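Local coordinates for glycosyl hydrolases family 2, sugar binding domain protein (Bacteroides uniformis str. 3978 T3 ii, PDB 6D1P) that probably hydrolyses O-glycosidic bonds as a gut-bacterial beta-glucuronidase of glycosyl hydrolase family 2, at residues Q367-D377 with N409-V420; K239-S247 with S255-Y266. All coordinates share one frame; numbering follows the deposited sequence.

Interaction 1. Residues Q367-D377 with N409-V420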
# COMPACT_ATOMS: atom_id res chain seq x y z
N GLN A 367 4.72 -10.45 -25.19
CA GLN A 367 5.60 -9.58 -25.95
C GLN A 367 6.55 -8.83 -25.03
O GLN A 367 6.14 -8.27 -24.01
CB GLN A 367 4.76 -8.59 -26.76
CG GLN A 367 5.56 -7.53 -27.49
CD GLN A 367 4.70 -6.66 -28.39
OE1 GLN A 367 3.51 -6.94 -28.62
NE2 GLN A 367 5.30 -5.59 -28.91
N GLN A 368 7.84 -8.83 -25.38
CA GLN A 368 8.84 -8.16 -24.56
C GLN A 368 9.40 -6.96 -25.32
O GLN A 368 9.11 -6.77 -26.50
CB GLN A 368 9.95 -9.14 -24.14
CG GLN A 368 9.40 -10.26 -23.27
CD GLN A 368 10.42 -10.98 -22.44
OE1 GLN A 368 11.63 -10.78 -22.58
NE2 GLN A 368 9.94 -11.85 -21.56
N SER A 369 10.16 -6.13 -24.59
CA SER A 369 10.76 -4.90 -25.14
C SER A 369 11.43 -5.13 -26.49
O SER A 369 12.17 -6.09 -26.68
CB SER A 369 11.80 -4.35 -24.16
OG SER A 369 12.61 -3.38 -24.78
N GLY A 370 11.19 -4.19 -27.42
CA GLY A 370 11.87 -4.21 -28.70
C GLY A 370 13.39 -4.26 -28.58
O GLY A 370 14.06 -4.76 -29.48
N ILE A 371 13.93 -3.75 -27.46
CA ILE A 371 15.37 -3.83 -27.22
C ILE A 371 15.82 -5.28 -27.16
O ILE A 371 16.92 -5.62 -27.62
CB ILE A 371 15.74 -3.08 -25.93
CG1 ILE A 371 15.25 -1.63 -26.03
CG2 ILE A 371 17.23 -3.11 -25.70
CD1 ILE A 371 15.27 -0.89 -24.72
N ILE A 372 14.98 -6.15 -26.60
CA ILE A 372 15.34 -7.57 -26.53
C ILE A 372 15.35 -8.19 -27.92
O ILE A 372 16.23 -8.99 -28.26
CB ILE A 372 14.38 -8.31 -25.59
CG1 ILE A 372 14.40 -7.66 -24.18
CG2 ILE A 372 14.70 -9.79 -25.58
CD1 ILE A 372 15.64 -7.94 -23.42
N LEU A 373 14.37 -7.82 -28.75
CA LEU A 373 14.29 -8.35 -30.11
C LEU A 373 15.51 -7.93 -30.92
O LEU A 373 16.15 -8.76 -31.58
CB LEU A 373 13.00 -7.87 -30.77
CG LEU A 373 11.69 -8.59 -30.41
CD1 LEU A 373 11.71 -9.95 -31.07
CD2 LEU A 373 11.43 -8.75 -28.88
N ARG A 374 15.86 -6.63 -30.86
CA ARG A 374 17.07 -6.17 -31.53
C ARG A 374 18.29 -6.93 -31.04
O ARG A 374 19.13 -7.35 -31.84
CB ARG A 374 17.24 -4.67 -31.33
CG ARG A 374 16.28 -3.84 -32.13
CD ARG A 374 16.19 -2.43 -31.58
NE ARG A 374 14.80 -2.06 -31.37
CZ ARG A 374 14.37 -1.16 -30.50
NH1 ARG A 374 15.24 -0.50 -29.72
NH2 ARG A 374 13.07 -0.93 -30.40
N LEU A 375 18.39 -7.16 -29.73
CA LEU A 375 19.53 -7.92 -29.21
C LEU A 375 19.53 -9.36 -29.74
O LEU A 375 20.60 -9.93 -30.00
CB LEU A 375 19.52 -7.90 -27.69
CG LEU A 375 20.01 -6.57 -27.08
CD1 LEU A 375 19.47 -6.37 -25.64
CD2 LEU A 375 21.54 -6.47 -27.13
N CYS A 376 18.36 -9.96 -29.91
CA CYS A 376 18.32 -11.31 -30.46
C CYS A 376 18.73 -11.31 -31.93
O CYS A 376 19.54 -12.14 -32.37
CB CYS A 376 16.91 -11.90 -30.28
SG CYS A 376 16.52 -12.26 -28.53
N ASP A 377 18.20 -10.36 -32.71
CA ASP A 377 18.68 -10.16 -34.07
C ASP A 377 20.20 -9.99 -34.11
O ASP A 377 20.87 -10.55 -34.99
CB ASP A 377 18.00 -8.94 -34.68
CG ASP A 377 16.57 -9.20 -35.04
OD1 ASP A 377 16.12 -10.35 -34.88
OD2 ASP A 377 15.87 -8.27 -35.50
N ASN A 409 -0.90 -6.87 -32.52
CA ASN A 409 0.17 -5.91 -32.24
C ASN A 409 1.52 -6.60 -32.19
O ASN A 409 2.51 -6.09 -32.73
CB ASN A 409 -0.11 -5.18 -30.92
CG ASN A 409 -1.19 -4.12 -31.04
OD1 ASN A 409 -1.51 -3.67 -32.13
ND2 ASN A 409 -1.75 -3.71 -29.90
N MET A 410 1.59 -7.76 -31.55
CA MET A 410 2.87 -8.46 -31.43
C MET A 410 3.44 -8.81 -32.80
O MET A 410 4.62 -8.60 -33.07
CB MET A 410 2.69 -9.73 -30.60
CG MET A 410 3.99 -10.35 -30.19
SD MET A 410 3.72 -11.92 -29.38
CE MET A 410 2.87 -12.80 -30.69
N ILE A 411 2.60 -9.36 -33.68
CA ILE A 411 3.04 -9.76 -35.01
C ILE A 411 3.39 -8.53 -35.84
O ILE A 411 4.46 -8.47 -36.45
CB ILE A 411 1.95 -10.61 -35.68
CG1 ILE A 411 1.90 -11.99 -35.03
CG2 ILE A 411 2.21 -10.69 -37.18
CD1 ILE A 411 0.66 -12.76 -35.40
N GLU A 412 2.51 -7.54 -35.86
CA GLU A 412 2.79 -6.37 -36.69
C GLU A 412 4.02 -5.61 -36.21
O GLU A 412 4.77 -5.08 -37.04
CB GLU A 412 1.57 -5.45 -36.72
CG GLU A 412 0.54 -5.89 -37.77
CD GLU A 412 -0.71 -5.04 -37.77
OE1 GLU A 412 -0.84 -4.16 -36.88
OE2 GLU A 412 -1.57 -5.27 -38.65
N GLN A 413 4.26 -5.58 -34.90
CA GLN A 413 5.36 -4.79 -34.35
C GLN A 413 6.70 -5.51 -34.39
O GLN A 413 7.74 -4.84 -34.35
CB GLN A 413 5.02 -4.38 -32.90
CG GLN A 413 4.01 -3.22 -32.84
CD GLN A 413 3.32 -3.05 -31.48
OE1 GLN A 413 3.85 -3.45 -30.44
NE2 GLN A 413 2.14 -2.47 -31.49
N HIS A 414 6.72 -6.84 -34.47
CA HIS A 414 7.97 -7.59 -34.45
C HIS A 414 8.24 -8.42 -35.70
O HIS A 414 9.26 -9.12 -35.75
CB HIS A 414 8.01 -8.52 -33.23
CG HIS A 414 8.20 -7.79 -31.94
ND1 HIS A 414 8.20 -8.43 -30.72
CD2 HIS A 414 8.39 -6.48 -31.68
CE1 HIS A 414 8.39 -7.54 -29.76
NE2 HIS A 414 8.52 -6.35 -30.32
N ARG A 415 7.38 -8.36 -36.72
CA ARG A 415 7.55 -9.27 -37.85
C ARG A 415 8.82 -9.03 -38.65
O ARG A 415 9.27 -9.95 -39.35
CB ARG A 415 6.37 -9.18 -38.78
CG ARG A 415 6.17 -7.82 -39.37
CD ARG A 415 4.94 -7.88 -40.22
NE ARG A 415 4.29 -6.60 -40.43
CZ ARG A 415 3.02 -6.51 -40.78
NH1 ARG A 415 2.30 -7.62 -40.93
NH2 ARG A 415 2.45 -5.32 -40.97
N ASN A 416 9.42 -7.85 -38.58
CA ASN A 416 10.65 -7.61 -39.33
C ASN A 416 11.87 -8.24 -38.68
O ASN A 416 12.94 -8.25 -39.29
CB ASN A 416 10.89 -6.10 -39.50
CG ASN A 416 9.84 -5.42 -40.36
OD1 ASN A 416 8.99 -6.08 -40.97
ND2 ASN A 416 9.92 -4.10 -40.45
N HIS A 417 11.74 -8.77 -37.46
CA HIS A 417 12.90 -9.34 -36.79
C HIS A 417 13.19 -10.74 -37.34
O HIS A 417 12.33 -11.62 -37.21
CB HIS A 417 12.69 -9.40 -35.29
CG HIS A 417 12.61 -8.06 -34.65
ND1 HIS A 417 13.73 -7.30 -34.39
CD2 HIS A 417 11.55 -7.33 -34.25
CE1 HIS A 417 13.36 -6.16 -33.84
NE2 HIS A 417 12.04 -6.15 -33.74
N PRO A 418 14.35 -10.98 -37.93
CA PRO A 418 14.66 -12.34 -38.39
C PRO A 418 14.78 -13.32 -37.25
O PRO A 418 14.58 -14.52 -37.48
CB PRO A 418 15.99 -12.17 -39.14
CG PRO A 418 16.61 -10.96 -38.51
CD PRO A 418 15.46 -10.04 -38.18
N SER A 419 15.08 -12.87 -36.02
CA SER A 419 15.24 -13.81 -34.92
C SER A 419 13.96 -14.58 -34.62
O SER A 419 14.03 -15.67 -34.04
CB SER A 419 15.73 -13.08 -33.66
OG SER A 419 14.77 -12.15 -33.19
N VAL A 420 12.81 -14.05 -35.00
CA VAL A 420 11.52 -14.61 -34.58
C VAL A 420 11.08 -15.68 -35.57
O VAL A 420 10.88 -15.41 -36.76
CB VAL A 420 10.45 -13.52 -34.47
CG1 VAL A 420 9.10 -14.17 -34.25
CG2 VAL A 420 10.79 -12.55 -33.32
O HOH W 1 8.07 -4.88 -28.04

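Interaction 2. Residues K239-S247 with S255-Y266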
# COMPACT_ATOMS: atom_id res chain seq x y z
N LYS A 239 5.03 14.23 -56.07
CA LYS A 239 5.88 13.94 -54.91
C LYS A 239 6.35 12.48 -54.91
O LYS A 239 5.63 11.59 -55.35
CB LYS A 239 5.13 14.25 -53.61
CG LYS A 239 5.86 13.84 -52.32
CD LYS A 239 6.89 14.88 -51.86
CE LYS A 239 6.49 15.51 -50.53
NZ LYS A 239 7.28 16.73 -50.18
N GLU A 240 7.57 12.24 -54.41
CA GLU A 240 8.12 10.90 -54.34
C GLU A 240 8.94 10.76 -53.05
O GLU A 240 8.99 11.66 -52.21
CB GLU A 240 8.96 10.59 -55.58
CG GLU A 240 9.75 11.77 -56.10
CD GLU A 240 10.81 11.36 -57.11
OE1 GLU A 240 10.64 10.29 -57.75
OE2 GLU A 240 11.81 12.10 -57.26
N PHE A 241 9.57 9.59 -52.90
CA PHE A 241 10.29 9.19 -51.70
C PHE A 241 11.28 8.10 -52.07
O PHE A 241 11.12 7.42 -53.09
CB PHE A 241 9.33 8.69 -50.60
CG PHE A 241 8.89 7.24 -50.76
CD1 PHE A 241 9.67 6.19 -50.27
CD2 PHE A 241 7.69 6.94 -51.39
CE1 PHE A 241 9.27 4.88 -50.42
CE2 PHE A 241 7.28 5.62 -51.55
CZ PHE A 241 8.07 4.59 -51.06
N SER A 242 12.28 7.91 -51.22
CA SER A 242 13.40 7.03 -51.54
C SER A 242 13.42 5.79 -50.65
O SER A 242 12.84 5.75 -49.56
CB SER A 242 14.73 7.75 -51.40
OG SER A 242 15.78 6.87 -51.76
N LEU A 243 14.16 4.78 -51.13
CA LEU A 243 14.21 3.46 -50.49
C LEU A 243 15.53 2.81 -50.87
O LEU A 243 15.76 2.52 -52.05
CB LEU A 243 13.04 2.61 -50.96
CG LEU A 243 12.63 1.44 -50.09
CD1 LEU A 243 11.89 1.98 -48.89
CD2 LEU A 243 11.77 0.48 -50.87
N ARG A 244 16.41 2.57 -49.88
CA ARG A 244 17.71 1.96 -50.14
C ARG A 244 17.93 0.76 -49.22
O ARG A 244 17.57 0.80 -48.04
CB ARG A 244 18.84 2.97 -49.94
CG ARG A 244 18.79 4.15 -50.88
CD ARG A 244 19.99 5.07 -50.66
NE ARG A 244 19.57 6.43 -50.35
CZ ARG A 244 19.29 7.36 -51.26
NH1 ARG A 244 19.40 7.06 -52.55
NH2 ARG A 244 18.91 8.58 -50.89
N VAL A 245 18.55 -0.28 -49.76
CA VAL A 245 18.84 -1.51 -49.01
C VAL A 245 20.35 -1.69 -48.94
O VAL A 245 21.00 -1.83 -49.98
CB VAL A 245 18.18 -2.74 -49.65
CG1 VAL A 245 18.68 -3.99 -48.97
CG2 VAL A 245 16.68 -2.64 -49.53
N PHE A 246 20.89 -1.74 -47.72
CA PHE A 246 22.32 -1.85 -47.49
C PHE A 246 22.69 -3.24 -46.99
O PHE A 246 21.96 -3.83 -46.19
CB PHE A 246 22.80 -0.81 -46.49
CG PHE A 246 22.54 0.60 -46.92
CD1 PHE A 246 23.47 1.29 -47.68
CD2 PHE A 246 21.36 1.25 -46.57
CE1 PHE A 246 23.24 2.59 -48.08
CE2 PHE A 246 21.11 2.54 -46.97
CZ PHE A 246 22.05 3.22 -47.73
N SER A 247 23.84 -3.74 -47.44
CA SER A 247 24.34 -5.05 -47.04
C SER A 247 24.75 -5.03 -45.58
O SER A 247 24.85 -3.96 -44.96
CB SER A 247 25.52 -5.45 -47.92
OG SER A 247 26.69 -4.76 -47.50
N SER A 255 18.58 0.07 -54.85
CA SER A 255 18.03 1.38 -54.55
C SER A 255 16.82 1.62 -55.43
O SER A 255 16.73 1.12 -56.56
CB SER A 255 19.07 2.49 -54.73
OG SER A 255 18.52 3.78 -54.48
N ILE A 256 15.87 2.40 -54.89
CA ILE A 256 14.63 2.75 -55.56
C ILE A 256 14.26 4.17 -55.15
O ILE A 256 14.52 4.60 -54.02
CB ILE A 256 13.46 1.78 -55.23
CG1 ILE A 256 13.77 0.35 -55.66
CG2 ILE A 256 12.16 2.25 -55.88
CD1 ILE A 256 12.81 -0.71 -55.12
N SER A 257 13.68 4.91 -56.08
CA SER A 257 12.86 6.06 -55.76
C SER A 257 11.48 5.79 -56.34
O SER A 257 11.36 5.20 -57.41
CB SER A 257 13.43 7.35 -56.33
OG SER A 257 12.38 8.27 -56.56
N SER A 258 10.43 6.20 -55.62
CA SER A 258 9.08 5.88 -56.06
C SER A 258 8.13 6.99 -55.66
O SER A 258 8.37 7.73 -54.71
CB SER A 258 8.61 4.54 -55.48
OG SER A 258 7.46 4.07 -56.16
N GLU A 259 7.04 7.09 -56.42
CA GLU A 259 6.03 8.09 -56.13
C GLU A 259 5.32 7.76 -54.82
O GLU A 259 5.10 6.60 -54.47
CB GLU A 259 5.02 8.18 -57.27
CG GLU A 259 4.13 9.42 -57.21
CD GLU A 259 2.93 9.35 -58.14
OE1 GLU A 259 2.30 10.41 -58.39
OE2 GLU A 259 2.59 8.24 -58.61
N LEU A 260 4.96 8.81 -54.09
CA LEU A 260 4.33 8.66 -52.78
C LEU A 260 2.87 8.32 -52.98
O LEU A 260 2.09 9.17 -53.43
CB LEU A 260 4.50 9.95 -51.98
CG LEU A 260 4.32 9.95 -50.46
CD1 LEU A 260 4.66 11.33 -49.94
CD2 LEU A 260 2.92 9.55 -50.01
N THR A 261 2.48 7.09 -52.64
CA THR A 261 1.09 6.67 -52.66
C THR A 261 0.77 5.96 -51.35
O THR A 261 1.66 5.38 -50.71
CB THR A 261 0.78 5.76 -53.85
OG1 THR A 261 -0.63 5.50 -53.90
CG2 THR A 261 1.52 4.45 -53.74
N GLU A 262 -0.52 6.00 -50.95
CA GLU A 262 -0.89 5.68 -49.57
C GLU A 262 -0.36 4.32 -49.14
O GLU A 262 0.21 4.17 -48.06
CB GLU A 262 -2.40 5.73 -49.37
CG GLU A 262 -2.76 5.54 -47.89
CD GLU A 262 -4.25 5.44 -47.61
OE1 GLU A 262 -4.82 6.41 -47.07
OE2 GLU A 262 -4.85 4.38 -47.92
N ILE A 263 -0.54 3.31 -49.98
CA ILE A 263 0.12 2.03 -49.78
C ILE A 263 0.90 1.70 -51.04
O ILE A 263 0.44 1.94 -52.16
CB ILE A 263 -0.88 0.90 -49.41
CG1 ILE A 263 -0.13 -0.38 -49.01
CG2 ILE A 263 -1.87 0.66 -50.54
CD1 ILE A 263 0.51 -0.34 -47.62
N SER A 264 2.12 1.20 -50.85
CA SER A 264 3.04 0.89 -51.92
C SER A 264 3.62 -0.49 -51.68
O SER A 264 3.54 -1.04 -50.58
CB SER A 264 4.17 1.92 -52.00
OG SER A 264 3.71 3.22 -51.70
N SER A 265 4.22 -1.06 -52.73
CA SER A 265 4.83 -2.37 -52.62
C SER A 265 5.98 -2.45 -53.61
O SER A 265 5.89 -1.90 -54.72
CB SER A 265 3.83 -3.49 -52.86
OG SER A 265 2.73 -3.37 -51.98
N TYR A 266 7.06 -3.10 -53.20
CA TYR A 266 8.28 -3.18 -53.98
C TYR A 266 8.91 -4.52 -53.70
O TYR A 266 8.88 -5.00 -52.56
CB TYR A 266 9.24 -2.04 -53.62
CG TYR A 266 8.56 -0.69 -53.60
CD1 TYR A 266 7.98 -0.20 -52.43
CD2 TYR A 266 8.46 0.08 -54.75
CE1 TYR A 266 7.35 1.02 -52.41
CE2 TYR A 266 7.83 1.30 -54.74
CZ TYR A 266 7.27 1.77 -53.56
OH TYR A 266 6.63 2.99 -53.54

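Interaction 1. Residues Q367-D377 with N409-V420
The imidazole rings of H414 and H417 both receive L373 on a face: its CG lies over H414, 3.6 Å from the ring centroid, and its CB lies over the middle of H417, 10° off the ring normal. At the edges, close to the ring planes, H414 has the carbonyl oxygen of Q368 and H417 has the carboxylate of D377. The two CH-pi contacts of L373 join the start of helix 370-379 to the end of helix 397-414 and the turns after it, within the TIM-barrel domain. CD1 of L373 goes on to V420 CG2 at 3.6 Å.

Q367 holds CG anti to the backbone N (chi1 174°) and runs straight on from there, which carries its amide across to helix 397-414. There NE2 donates to Q413 OE1 at 3.0 Å with an N-H...O angle of 168°, the acceptor lying in the amide plane of Q367. A water accepts from Q367 NE2, donates to Q368 O and is hydrogen-bonded to H414 NE2 at 2.7 Å, bridging both segments. This water at NE2 and E385 of strand 382-386, hydrogen-bonded at ND1, together probably hold the rotation of the H414 ring.

Two consecutive type I turns, H414 to H417 and H417 to V420, bring H417 and S419 to D377. H417 ND1 donates to D377 OD2 at 2.6 Å, arriving from above the carboxylate plane, whereas S419 OG (2.8 Å) and S419 N (3.0 Å) grip D377 OD1 from opposite faces of that plane.

Interaction 2. Residues K239-S247 with S255-Y266
Strand 240-246 pairs with strand 255-259 as the two arms of an antiparallel beta hairpin, their axes 155° apart in direction and 4.6 Å apart at closest approach. F241 with S258 and L243 with I256 are the hydrogen-bonded pairs; in the first, F241 N donates to S258 O and S258 N to F241 O, each at 2.9 Å. Beyond this ladder, L260 N donates to K239 O almost straight, at 174°.

F241, L243, I256 and S258 share one face of the sheet. The first torsion of F241 (chi1 81°) sets CG between the backbone N and the carbonyl carbon, and the ring reaches over toward strand 263-271, where CZ comes 3.3 Å from Y266 OH. That hydroxyl also shares a 3.0 Å hydrogen bond with S258 OG, in which either could be the donor; S258 OG lies near the plane of the tyrosine ring, at its edge. L243 CD2 packs on Y266 CD1 at 4.2 Å, and L260 CA sits at the edge of the F241 ring. F228 meets F241 edge-to-face from strand 219-229, so F241 packs in the interior between the two sheets of an immunoglobulin-like beta-sandwich, as in other family 2 glycosidases. An alanine in place of F241 is likely to open a gap between the sheets and leave the Y266 ring without its aromatic neighbour.

S242, R244, S255 and S257 occupy the other face, where S242 OG lies over the centre of the R244 guanidinium and makes a weak bond to I256 O. The division is chemical: backbone bonds fix the hairpin register, apolar and aromatic groups join the sheets, and small polar and charged residues line the opposite face.

In the fold
Interaction 1 is mostly buried, within the TIM-barrel domain, while interaction 2 is only partly buried and lies much farther from the centre of the chain, in the preceding beta-sandwich. Their centres are 24 Å apart and they do not touch, nor do they hold any element in common. The chemistry follows the setting. Between helix ends and turns, interaction 1 relies chiefly on side chains: histidine, carboxylate and amide groups, with a bridging water. Interaction 2 takes its register from main-chain bonds and adds aromatic and aliphatic packing on the face turned to the other sheet. The sandwich does meet the barrel near interaction 1, where D377 O accepts from W276 NE1 and N416 ND2 donates to I207 O.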